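Local coordinates for protein MgGH51 (Meripilus giganteus, PDB 6ZPZ) that probably releases terminal alpha-L-arabinofuranosyl residues from plant polysaccharides such as arabinoxylan, as a GH51 alpha-L-arabinofuranosidase, at residues G19-D24 with S478-L483; F224-G229 with T424-E429. All blocks are in the same frame, centred on the assembly; numbering follows the deposited sequence.

Overall arrangement
From the N terminus the chain soon enters strand 20-21, the first of the eight parallel strands of a (beta/alpha)8 barrel. It then runs through the antiparallel beta sheets that lie between residues 57 and 198 and returns to the barrel at strand 224-227. Strand 424-432 is the seventh barrel strand, and in interaction 2 its contact with 224-229 closes the inner loop across the barrel interior. The end of the eighth, 474-479, and the loop after it form 478-483, which meets 19-24 in interaction 1 and closes the much longer outer loop. Interaction 2 is thus nested inside interaction 1. Their centres lie about 8 Å apart, and both contacts reach the ligand LX5.

Interaction 1 of 2, residues G19-D24 with S478-L483; sequences GLMFED and SYAPLL. With LX5 ([(1~{S},2~{S},3~{S},4~{S})-2-(hydroxymethyl)-3,4-bis(oxidanyl)cyclopentyl] hydrogen sulfate), chain G.
Met21 swings its CG opposite the backbone N (chi1 -179°), then bends twice more to lay its methyl CE on Ala480 CB, 3.5 Å away, while Leu482, with a similar first torsion (chi1 -180°), turns its branches onto Leu20. Here the first and last strands of the (beta/alpha)8 barrel close the cylinder. The flexible thioether can follow the barrel interior, where Met21 also touches Arg226 and Glu429, and the small Ala480 leaves room for it. Leu20 faces the other way: its CD2 meets Leu482 CD1 at 3.8 Å, and both leucines pack on Leu217 of helix 211-219, as suits branched apolar residues between strand and helix. Farther along, Leu483 CD1 touches the edge of the Phe22 ring, 3.8 Å from CE2.

Direct strand pairing persists just before this seam, where the backbones of Gly19 and Ala477 are hydrogen-bonded; beyond it, water bridges replace hydrogen bonds between the two segments. One water donates to Gly19 O (2.7 Å) and accepts from Tyr479 N. A second donates to Tyr479 O (2.6 Å) and accepts from Met21 N, and a third donates to Met21 O (2.9 Å) and accepts from Leu482 N. Ser478, compact enough to sit against Gly19 O and Met21 CB, gives its OG a hydrogen-bond partner in Gly428 O. Beyond the seam, at the ligand, Trp261 NE1 and Asn232 N bind Glu23 OE1 and probably limit the carboxylate's rotation, while Glu23 OE2 accepts a 2.6 Å hydrogen bond from LX5 O8.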
ATOM      1  N   GLY A  19     -10.309  -3.504  -5.418  1.00 20.91           N
ATOM      2  CA  GLY A  19      -8.855  -3.622  -5.320  1.00 20.82           C
ATOM      3  C   GLY A  19      -8.292  -2.585  -4.384  1.00 20.96           C
ATOM      4  O   GLY A  19      -9.055  -2.045  -3.575  1.00 21.05           O
ATOM      5  N   LEU A  20      -6.988  -2.363  -4.509  1.00 20.19           N
ATOM      6  CA  LEU A  20      -6.209  -1.656  -3.469  1.00 19.25           C
ATOM      7  C   LEU A  20      -5.639  -0.398  -4.085  1.00 19.94           C
ATOM      8  O   LEU A  20      -5.359  -0.393  -5.281  1.00 19.23           O
ATOM      9  CB  LEU A  20      -5.059  -2.526  -2.987  1.00 22.04           C
ATOM     10  CG  LEU A  20      -5.440  -3.878  -2.415  1.00 22.48           C
ATOM     11  CD1 LEU A  20      -4.203  -4.537  -1.841  1.00 24.19           C
ATOM     12  CD2 LEU A  20      -6.548  -3.725  -1.393  1.00 23.35           C
ATOM     13  N   MET A  21      -5.466   0.603  -3.254  1.00 19.76           N
ATOM     14  CA  MET A  21      -4.837   1.863  -3.652  1.00 20.92           C
ATOM     15  C   MET A  21      -3.671   2.004  -2.700  1.00 20.25           C
ATOM     16  O   MET A  21      -3.873   1.966  -1.500  1.00 18.76           O
ATOM     17  CB  MET A  21      -5.797   3.049  -3.503  1.00 22.78           C
ATOM     18  CG  MET A  21      -5.175   4.351  -3.936  1.00 28.51           C
ATOM     19  SD  MET A  21      -4.203   5.044  -2.588  1.00 28.18           S
ATOM     20  CE  MET A  21      -4.820   6.733  -2.675  1.00 34.96           C
ATOM     21  N   PHE A  22      -2.477   2.136  -3.249  1.00 21.67           N
ATOM     22  CA  PHE A  22      -1.253   2.138  -2.438  1.00 20.70           C
ATOM     23  C   PHE A  22      -0.397   3.330  -2.826  1.00 20.78           C
ATOM     24  O   PHE A  22      -0.088   3.562  -3.983  1.00 20.42           O
ATOM     25  CB  PHE A  22      -0.478   0.849  -2.637  1.00 20.48           C
ATOM     26  CG  PHE A  22       0.742   0.801  -1.755  1.00 22.70           C
ATOM     27  CD1 PHE A  22       1.940   1.325  -2.191  1.00 23.98           C
ATOM     28  CD2 PHE A  22       0.683   0.271  -0.476  1.00 23.17           C
ATOM     29  CE1 PHE A  22       3.064   1.268  -1.376  1.00 22.81           C
ATOM     30  CE2 PHE A  22       1.810   0.245   0.348  1.00 22.12           C
ATOM     31  CZ  PHE A  22       2.987   0.748  -0.108  1.00 22.37           C
ATOM     32  N   GLU A  23       0.082   3.993  -1.806  1.00 19.93           N
ATOM     33  CA  GLU A  23       1.309   4.793  -1.927  1.00 19.49           C
ATOM     34  C   GLU A  23       2.049   4.619  -0.613  1.00 20.03           C
ATOM     35  O   GLU A  23       1.428   4.107   0.329  1.00 20.87           O
ATOM     36  CB  GLU A  23       0.929   6.251  -2.138  1.00 20.03           C
ATOM     37  CG  GLU A  23       0.295   6.837  -0.894  1.00 21.32           C
ATOM     38  CD  GLU A  23      -0.288   8.211  -1.105  1.00 21.94           C
ATOM     39  OE1 GLU A  23       0.468   9.145  -1.450  1.00 19.91           O
ATOM     40  OE2 GLU A  23      -1.476   8.330  -0.908  1.00 24.09           O
ATOM     41  N   ASP A  24       3.299   5.088  -0.544  1.00 20.57           N
ATOM     42  CA  ASP A  24       4.057   5.167   0.731  1.00 20.63           C
ATOM     43  C   ASP A  24       3.513   6.337   1.545  1.00 21.63           C
ATOM     44  O   ASP A  24       3.888   7.477   1.270  1.00 20.97           O
ATOM     45  CB  ASP A  24       5.565   5.283   0.510  1.00 23.05           C
ATOM     46  CG  ASP A  24       6.315   4.617   1.654  1.00 21.88           C
ATOM     47  OD1 ASP A  24       5.751   4.591   2.757  1.00 20.70           O
ATOM     48  OD2 ASP A  24       7.401   4.053   1.394  1.00 24.77           O
ATOM     49  N   SER A 478     -11.318   1.385  -4.744  1.00 19.01           N
ATOM     50  CA  SER A 478     -10.326   1.149  -3.677  1.00 18.08           C
ATOM     51  C   SER A 478     -10.491   2.170  -2.541  1.00 19.86           C
ATOM     52  O   SER A 478     -10.499   3.424  -2.760  1.00 18.18           O
ATOM     53  CB  SER A 478      -8.919   1.170  -4.238  1.00 21.32           C
ATOM     54  OG  SER A 478      -8.746   2.316  -5.045  1.00 20.98           O
ATOM     55  N   TYR A 479     -10.576   1.623  -1.328  1.00 20.11           N
ATOM     56  CA  TYR A 479     -10.452   2.380  -0.076  1.00 19.24           C
ATOM     57  C   TYR A 479      -9.076   3.012  -0.040  1.00 17.70           C
ATOM     58  O   TYR A 479      -8.106   2.391  -0.511  1.00 19.98           O
ATOM     59  CB  TYR A 479     -10.618   1.462   1.116  1.00 18.21           C
ATOM     60  CG  TYR A 479     -10.748   2.151   2.439  1.00 19.54           C
ATOM     61  CD1 TYR A 479      -9.618   2.579   3.123  1.00 17.52           C
ATOM     62  CD2 TYR A 479     -11.980   2.234   3.092  1.00 20.01           C
ATOM     63  CE1 TYR A 479      -9.721   3.134   4.383  1.00 19.93           C
ATOM     64  CE2 TYR A 479     -12.092   2.783   4.366  1.00 17.82           C
ATOM     65  CZ  TYR A 479     -10.962   3.263   5.003  1.00 19.60           C
ATOM     66  OH  TYR A 479     -11.037   3.817   6.245  1.00 17.40           O
ATOM     67  N   ALA A 480      -8.962   4.160   0.608  1.00 20.09           N
ATOM     68  CA  ALA A 480      -7.646   4.781   0.799  1.00 18.88           C
ATOM     69  C   ALA A 480      -7.643   5.610   2.074  1.00 19.63           C
ATOM     70  O   ALA A 480      -8.619   6.245   2.422  1.00 23.81           O
ATOM     71  CB  ALA A 480      -7.282   5.604  -0.408  1.00 20.76           C
ATOM     72  N   PRO A 481      -6.516   5.697   2.788  1.00 19.29           N
ATOM     73  CA  PRO A 481      -5.340   4.905   2.478  1.00 20.41           C
ATOM     74  C   PRO A 481      -5.473   3.432   2.899  1.00 21.04           C
ATOM     75  O   PRO A 481      -6.233   3.144   3.773  1.00 19.07           O
ATOM     76  CB  PRO A 481      -4.233   5.569   3.295  1.00 20.33           C
ATOM     77  CG  PRO A 481      -4.770   6.950   3.593  1.00 19.77           C
ATOM     78  CD  PRO A 481      -6.258   6.748   3.775  1.00 19.93           C
ATOM     79  N   LEU A 482      -4.609   2.592   2.359  1.00 20.01           N
ATOM     80  CA  LEU A 482      -4.644   1.128   2.580  1.00 19.50           C
ATOM     81  C   LEU A 482      -3.988   0.809   3.922  1.00 18.44           C
ATOM     82  O   LEU A 482      -4.524  -0.014   4.639  1.00 17.14           O
ATOM     83  CB  LEU A 482      -3.875   0.474   1.440  1.00 19.60           C
ATOM     84  CG  LEU A 482      -3.791  -1.046   1.460  1.00 20.02           C
ATOM     85  CD1 LEU A 482      -5.152  -1.695   1.488  1.00 18.98           C
ATOM     86  CD2 LEU A 482      -3.010  -1.498   0.256  1.00 19.36           C
ATOM     87  N   LEU A 483      -2.815   1.380   4.190  1.00 17.39           N
ATOM     88  CA  LEU A 483      -1.905   0.907   5.260  1.00 18.28           C
ATOM     89  C   LEU A 483      -1.515   2.020   6.219  1.00 18.27           C
ATOM     90  O   LEU A 483      -1.321   3.149   5.787  1.00 19.95           O
ATOM     91  CB  LEU A 483      -0.655   0.293   4.621  1.00 19.09           C
ATOM     92  CG  LEU A 483      -0.852  -1.122   4.053  1.00 20.63           C
ATOM     93  CD1 LEU A 483       0.411  -1.588   3.356  1.00 25.11           C
ATOM     94  CD2 LEU A 483      -1.261  -2.129   5.115  1.00 23.94           C
TER
HETATM   95  C1  LX5 G 711      -5.547  11.672  -0.658  1.00 25.77           C
HETATM   96  C2  LX5 G 711      -5.787  11.515  -2.141  1.00 24.49           C
HETATM   97  C6  LX5 G 711      -4.361   9.886   0.835  1.00 24.60           C
HETATM   98  C5  LX5 G 711      -4.270  10.898  -0.314  1.00 24.60           C
HETATM   99  C3  LX5 G 711      -4.486  11.140  -2.787  1.00 24.74           C
HETATM  100  C4  LX5 G 711      -3.806  10.368  -1.659  1.00 25.61           C
HETATM  101  O7  LX5 G 711      -5.224   8.786   0.523  1.00 24.71           O
HETATM  102  O8  LX5 G 711      -2.401  10.628  -1.605  1.00 24.34           O
HETATM  103  O9  LX5 G 711      -4.667  10.444  -4.031  1.00 26.62           O
HETATM  104  O10 LX5 G 711      -5.315  13.077  -0.683  1.00 35.25           O
HETATM  105  S11 LX5 G 711      -5.809  13.952   0.417  1.00 39.86           S
HETATM  106  O12 LX5 G 711      -4.984  13.298   1.429  1.00 37.70           O
HETATM  107  O13 LX5 G 711      -5.521  15.370   0.217  1.00 45.59           O
HETATM  108  O14 LX5 G 711      -7.286  13.736   0.429  1.00 39.41           O
HETATM  109  O   HOH W   1      -9.956  -1.252  -1.136  1.00 18.89           O
HETATM  110  O   HOH W   2      -2.889   3.918   0.380  1.00 18.70           O
HETATM  111  O   HOH W   3      -7.293  -0.036  -0.848  1.00 19.62           O

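Interaction 2 of 2, residues F224-G229 with T424-E429; sequences FFRFPG and TYFEGE. With LX5 ([(1~{S},2~{S},3~{S},4~{S})-2-(hydroxymethyl)-3,4-bis(oxidanyl)cyclopentyl] hydrogen sulfate), chain G.
Phe224 and Phe426 meet inside the barrel with their ring planes at 86° and centroids 5.4 Å apart, an oblique pair whose nearest atoms are Phe224 CZ and Phe426 CE1. Next to it the methylenes of Arg226, led inward by a first torsion that sets CG trans to the amide nitrogen (chi1 180°), lie along the edge of the Phe426 ring, with CD 3.6 Å from CE2. The guanidinium is turned 74° from that ring, and NH1 makes a weak hydrogen bond, in the guanidinium plane, to Gly428 O (3.0 Å). Gly428 CA rests 3.3 Å above the plane of Phe426, toward the rim of one face; with no CB to crowd the ring or NH1, glycine suits the spot. Glu347 and Asp398 form salt bridges with NE and NH2, so a long arginine with several N-H donors fits this place. A leucine in its place would probably keep some contact with Phe426 but leave both carboxylates without their cationic mate and Gly428 O without its weak bond. Just beyond, Glu429 OE1 is covalently bonded to LX5 C2 (1.7 Å), consistent with the nucleophile of a retaining glycosidase. Apolar rings thus adjoin a charged layer in which the buried positive charge of Arg226 is probably balanced by Glu347 and Asp398.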
ATOM      1  N   PHE A 224      -6.909  -5.605  -8.186  1.00 21.52           N
ATOM      2  CA  PHE A 224      -5.962  -4.638  -8.777  1.00 18.92           C
ATOM      3  C   PHE A 224      -5.235  -3.903  -7.684  1.00 19.84           C
ATOM      4  O   PHE A 224      -5.683  -3.950  -6.540  1.00 18.05           O
ATOM      5  CB  PHE A 224      -6.676  -3.633  -9.669  1.00 20.07           C
ATOM      6  CG  PHE A 224      -7.530  -2.671  -8.903  1.00 17.79           C
ATOM      7  CD1 PHE A 224      -6.961  -1.557  -8.291  1.00 18.84           C
ATOM      8  CD2 PHE A 224      -8.897  -2.858  -8.798  1.00 18.83           C
ATOM      9  CE1 PHE A 224      -7.769  -0.665  -7.607  1.00 19.50           C
ATOM     10  CE2 PHE A 224      -9.703  -1.975  -8.088  1.00 19.00           C
ATOM     11  CZ  PHE A 224      -9.131  -0.872  -7.494  1.00 19.56           C
ATOM     12  N   PHE A 225      -4.188  -3.198  -8.075  1.00 19.17           N
ATOM     13  CA  PHE A 225      -3.355  -2.443  -7.122  1.00 19.57           C
ATOM     14  C   PHE A 225      -2.968  -1.145  -7.814  1.00 20.38           C
ATOM     15  O   PHE A 225      -2.288  -1.211  -8.843  1.00 22.96           O
ATOM     16  CB  PHE A 225      -2.161  -3.310  -6.775  1.00 21.48           C
ATOM     17  CG  PHE A 225      -1.299  -2.838  -5.652  1.00 21.45           C
ATOM     18  CD1 PHE A 225      -0.329  -1.872  -5.872  1.00 22.29           C
ATOM     19  CD2 PHE A 225      -1.374  -3.451  -4.411  1.00 23.44           C
ATOM     20  CE1 PHE A 225       0.544  -1.511  -4.858  1.00 23.09           C
ATOM     21  CE2 PHE A 225      -0.513  -3.071  -3.395  1.00 25.18           C
ATOM     22  CZ  PHE A 225       0.441  -2.103  -3.621  1.00 23.68           C
ATOM     23  N   ARG A 226      -3.498  -0.031  -7.345  1.00 19.92           N
ATOM     24  CA  ARG A 226      -3.209   1.291  -7.965  1.00 23.07           C
ATOM     25  C   ARG A 226      -1.982   1.835  -7.233  1.00 23.09           C
ATOM     26  O   ARG A 226      -1.966   1.833  -6.018  1.00 21.62           O
ATOM     27  CB  ARG A 226      -4.392   2.257  -7.889  1.00 25.90           C
ATOM     28  CG  ARG A 226      -4.161   3.638  -8.504  1.00 32.53           C
ATOM     29  CD  ARG A 226      -4.888   4.651  -7.631  1.00 40.31           C
ATOM     30  NE  ARG A 226      -4.624   6.062  -7.898  1.00 44.44           N
ATOM     31  CZ  ARG A 226      -5.259   7.068  -7.286  1.00 48.05           C
ATOM     32  NH1 ARG A 226      -6.191   6.795  -6.382  1.00 42.82           N
ATOM     33  NH2 ARG A 226      -4.963   8.342  -7.571  1.00 47.84           N
ATOM     34  N   PHE A 227      -0.975   2.227  -7.984  1.00 21.48           N
ATOM     35  CA  PHE A 227       0.341   2.586  -7.429  1.00 20.71           C
ATOM     36  C   PHE A 227       1.022   3.459  -8.464  1.00 20.34           C
ATOM     37  O   PHE A 227       0.602   3.516  -9.620  1.00 18.47           O
ATOM     38  CB  PHE A 227       1.172   1.332  -7.120  1.00 21.60           C
ATOM     39  CG  PHE A 227       1.917   0.769  -8.303  1.00 19.87           C
ATOM     40  CD1 PHE A 227       1.238   0.168  -9.346  1.00 21.91           C
ATOM     41  CD2 PHE A 227       3.273   0.964  -8.440  1.00 20.77           C
ATOM     42  CE1 PHE A 227       1.903  -0.306 -10.459  1.00 23.35           C
ATOM     43  CE2 PHE A 227       3.946   0.466  -9.544  1.00 24.39           C
ATOM     44  CZ  PHE A 227       3.258  -0.110 -10.582  1.00 22.07           C
ATOM     45  N   PRO A 228       2.106   4.176  -8.117  1.00 20.27           N
ATOM     46  CA  PRO A 228       2.642   4.283  -6.763  1.00 19.93           C
ATOM     47  C   PRO A 228       2.062   5.470  -5.982  1.00 21.27           C
ATOM     48  O   PRO A 228       2.542   5.777  -4.909  1.00 19.20           O
ATOM     49  CB  PRO A 228       4.120   4.462  -7.105  1.00 18.26           C
ATOM     50  CG  PRO A 228       4.141   5.334  -8.327  1.00 19.99           C
ATOM     51  CD  PRO A 228       2.949   4.849  -9.105  1.00 19.27           C
ATOM     52  N   GLY A 229       1.034   6.128  -6.536  1.00 21.03           N
ATOM     53  CA  GLY A 229       0.239   7.118  -5.789  1.00 21.85           C
ATOM     54  C   GLY A 229      -0.853   7.738  -6.648  1.00 21.09           C
ATOM     55  O   GLY A 229      -0.875   7.534  -7.855  1.00 24.35           O
ATOM     56  N   THR A 424     -15.879   4.755 -18.162  1.00 24.21           N
ATOM     57  CA  THR A 424     -15.871   3.905 -16.951  1.00 23.90           C
ATOM     58  C   THR A 424     -15.256   4.703 -15.823  1.00 23.51           C
ATOM     59  O   THR A 424     -14.485   5.635 -16.102  1.00 25.94           O
ATOM     60  CB  THR A 424     -15.185   2.562 -17.184  1.00 23.63           C
ATOM     61  OG1 THR A 424     -13.853   2.812 -17.637  1.00 23.81           O
ATOM     62  CG2 THR A 424     -15.938   1.675 -18.154  1.00 24.42           C
ATOM     63  N   TYR A 425     -15.614   4.345 -14.594  1.00 21.00           N
ATOM     64  CA  TYR A 425     -15.266   5.125 -13.406  1.00 22.50           C
ATOM     65  C   TYR A 425     -14.526   4.215 -12.438  1.00 21.11           C
ATOM     66  O   TYR A 425     -14.931   3.082 -12.226  1.00 17.97           O
ATOM     67  CB  TYR A 425     -16.518   5.802 -12.855  1.00 24.09           C
ATOM     68  CG  TYR A 425     -17.097   6.811 -13.811  1.00 22.36           C
ATOM     69  CD1 TYR A 425     -16.629   8.115 -13.836  1.00 24.99           C
ATOM     70  CD2 TYR A 425     -18.027   6.442 -14.762  1.00 24.53           C
ATOM     71  CE1 TYR A 425     -17.145   9.046 -14.718  1.00 23.77           C
ATOM     72  CE2 TYR A 425     -18.520   7.350 -15.680  1.00 23.42           C
ATOM     73  CZ  TYR A 425     -18.071   8.654 -15.661  1.00 25.79           C
ATOM     74  OH  TYR A 425     -18.576   9.538 -16.558  1.00 29.71           O
ATOM     75  N   PHE A 426     -13.454   4.766 -11.907  1.00 20.37           N
ATOM     76  CA  PHE A 426     -12.578   4.189 -10.871  1.00 20.43           C
ATOM     77  C   PHE A 426     -12.798   4.996  -9.607  1.00 21.36           C
ATOM     78  O   PHE A 426     -12.420   6.193  -9.558  1.00 22.01           O
ATOM     79  CB  PHE A 426     -11.126   4.240 -11.343  1.00 20.01           C
ATOM     80  CG  PHE A 426     -10.073   3.820 -10.354  1.00 21.86           C
ATOM     81  CD1 PHE A 426     -10.340   2.918  -9.331  1.00 23.52           C
ATOM     82  CD2 PHE A 426      -8.784   4.325 -10.467  1.00 22.32           C
ATOM     83  CE1 PHE A 426      -9.333   2.535  -8.459  1.00 23.73           C
ATOM     84  CE2 PHE A 426      -7.775   3.928  -9.615  1.00 25.08           C
ATOM     85  CZ  PHE A 426      -8.052   3.038  -8.599  1.00 23.95           C
ATOM     86  N   GLU A 427     -13.407   4.378  -8.601  1.00 19.19           N
ATOM     87  CA  GLU A 427     -13.526   5.051  -7.300  1.00 21.35           C
ATOM     88  C   GLU A 427     -12.208   4.814  -6.569  1.00 22.42           C
ATOM     89  O   GLU A 427     -12.163   3.931  -5.727  1.00 20.10           O
ATOM     90  CB  GLU A 427     -14.734   4.554  -6.525  1.00 22.33           C
ATOM     91  CG  GLU A 427     -15.094   5.497  -5.392  1.00 22.85           C
ATOM     92  CD  GLU A 427     -16.037   6.621  -5.743  1.00 21.57           C
ATOM     93  OE1 GLU A 427     -16.581   6.604  -6.847  1.00 23.70           O
ATOM     94  OE2 GLU A 427     -16.166   7.535  -4.927  1.00 24.37           O
ATOM     95  N   GLY A 428     -11.190   5.618  -6.881  1.00 22.95           N
ATOM     96  CA  GLY A 428      -9.787   5.247  -6.656  1.00 23.91           C
ATOM     97  C   GLY A 428      -9.320   5.641  -5.273  1.00 23.44           C
ATOM     98  O   GLY A 428      -8.237   5.171  -4.853  1.00 23.39           O
ATOM     99  N   GLU A 429     -10.105   6.466  -4.590  1.00 19.96           N
ATOM    100  CA  GLU A 429      -9.769   6.926  -3.231  1.00 23.41           C
ATOM    101  C   GLU A 429     -11.060   7.270  -2.513  1.00 25.73           C
ATOM    102  O   GLU A 429     -11.713   8.293  -2.876  1.00 24.34           O
ATOM    103  CB  GLU A 429      -8.869   8.146  -3.350  1.00 22.67           C
ATOM    104  CG  GLU A 429      -8.340   8.579  -2.041  1.00 22.98           C
ATOM    105  CD  GLU A 429      -7.745   9.946  -2.149  1.00 26.63           C
ATOM    106  OE1 GLU A 429      -6.504  10.029  -2.081  1.00 26.25           O
ATOM    107  OE2 GLU A 429      -8.528  10.930  -2.280  1.00 27.57           O
TER
HETATM  108  C1  LX5 G 711      -5.547  11.672  -0.658  1.00 25.77           C
HETATM  109  C2  LX5 G 711      -5.787  11.515  -2.141  1.00 24.49           C
HETATM  110  C6  LX5 G 711      -4.361   9.886   0.835  1.00 24.60           C
HETATM  111  C5  LX5 G 711      -4.270  10.898  -0.314  1.00 24.60           C
HETATM  112  C3  LX5 G 711      -4.486  11.140  -2.787  1.00 24.74           C
HETATM  113  C4  LX5 G 711      -3.806  10.368  -1.659  1.00 25.61           C
HETATM  114  O7  LX5 G 711      -5.224   8.786   0.523  1.00 24.71           O
HETATM  115  O8  LX5 G 711      -2.401  10.628  -1.605  1.00 24.34           O
HETATM  116  O9  LX5 G 711      -4.667  10.444  -4.031  1.00 26.62           O
HETATM  117  O10 LX5 G 711      -5.315  13.077  -0.683  1.00 35.25           O
HETATM  118  S11 LX5 G 711      -5.809  13.952   0.417  1.00 39.86           S
HETATM  119  O12 LX5 G 711      -4.984  13.298   1.429  1.00 37.70           O
HETATM  120  O13 LX5 G 711      -5.521  15.370   0.217  1.00 45.59           O
HETATM  121  O14 LX5 G 711      -7.286  13.736   0.429  1.00 39.41           O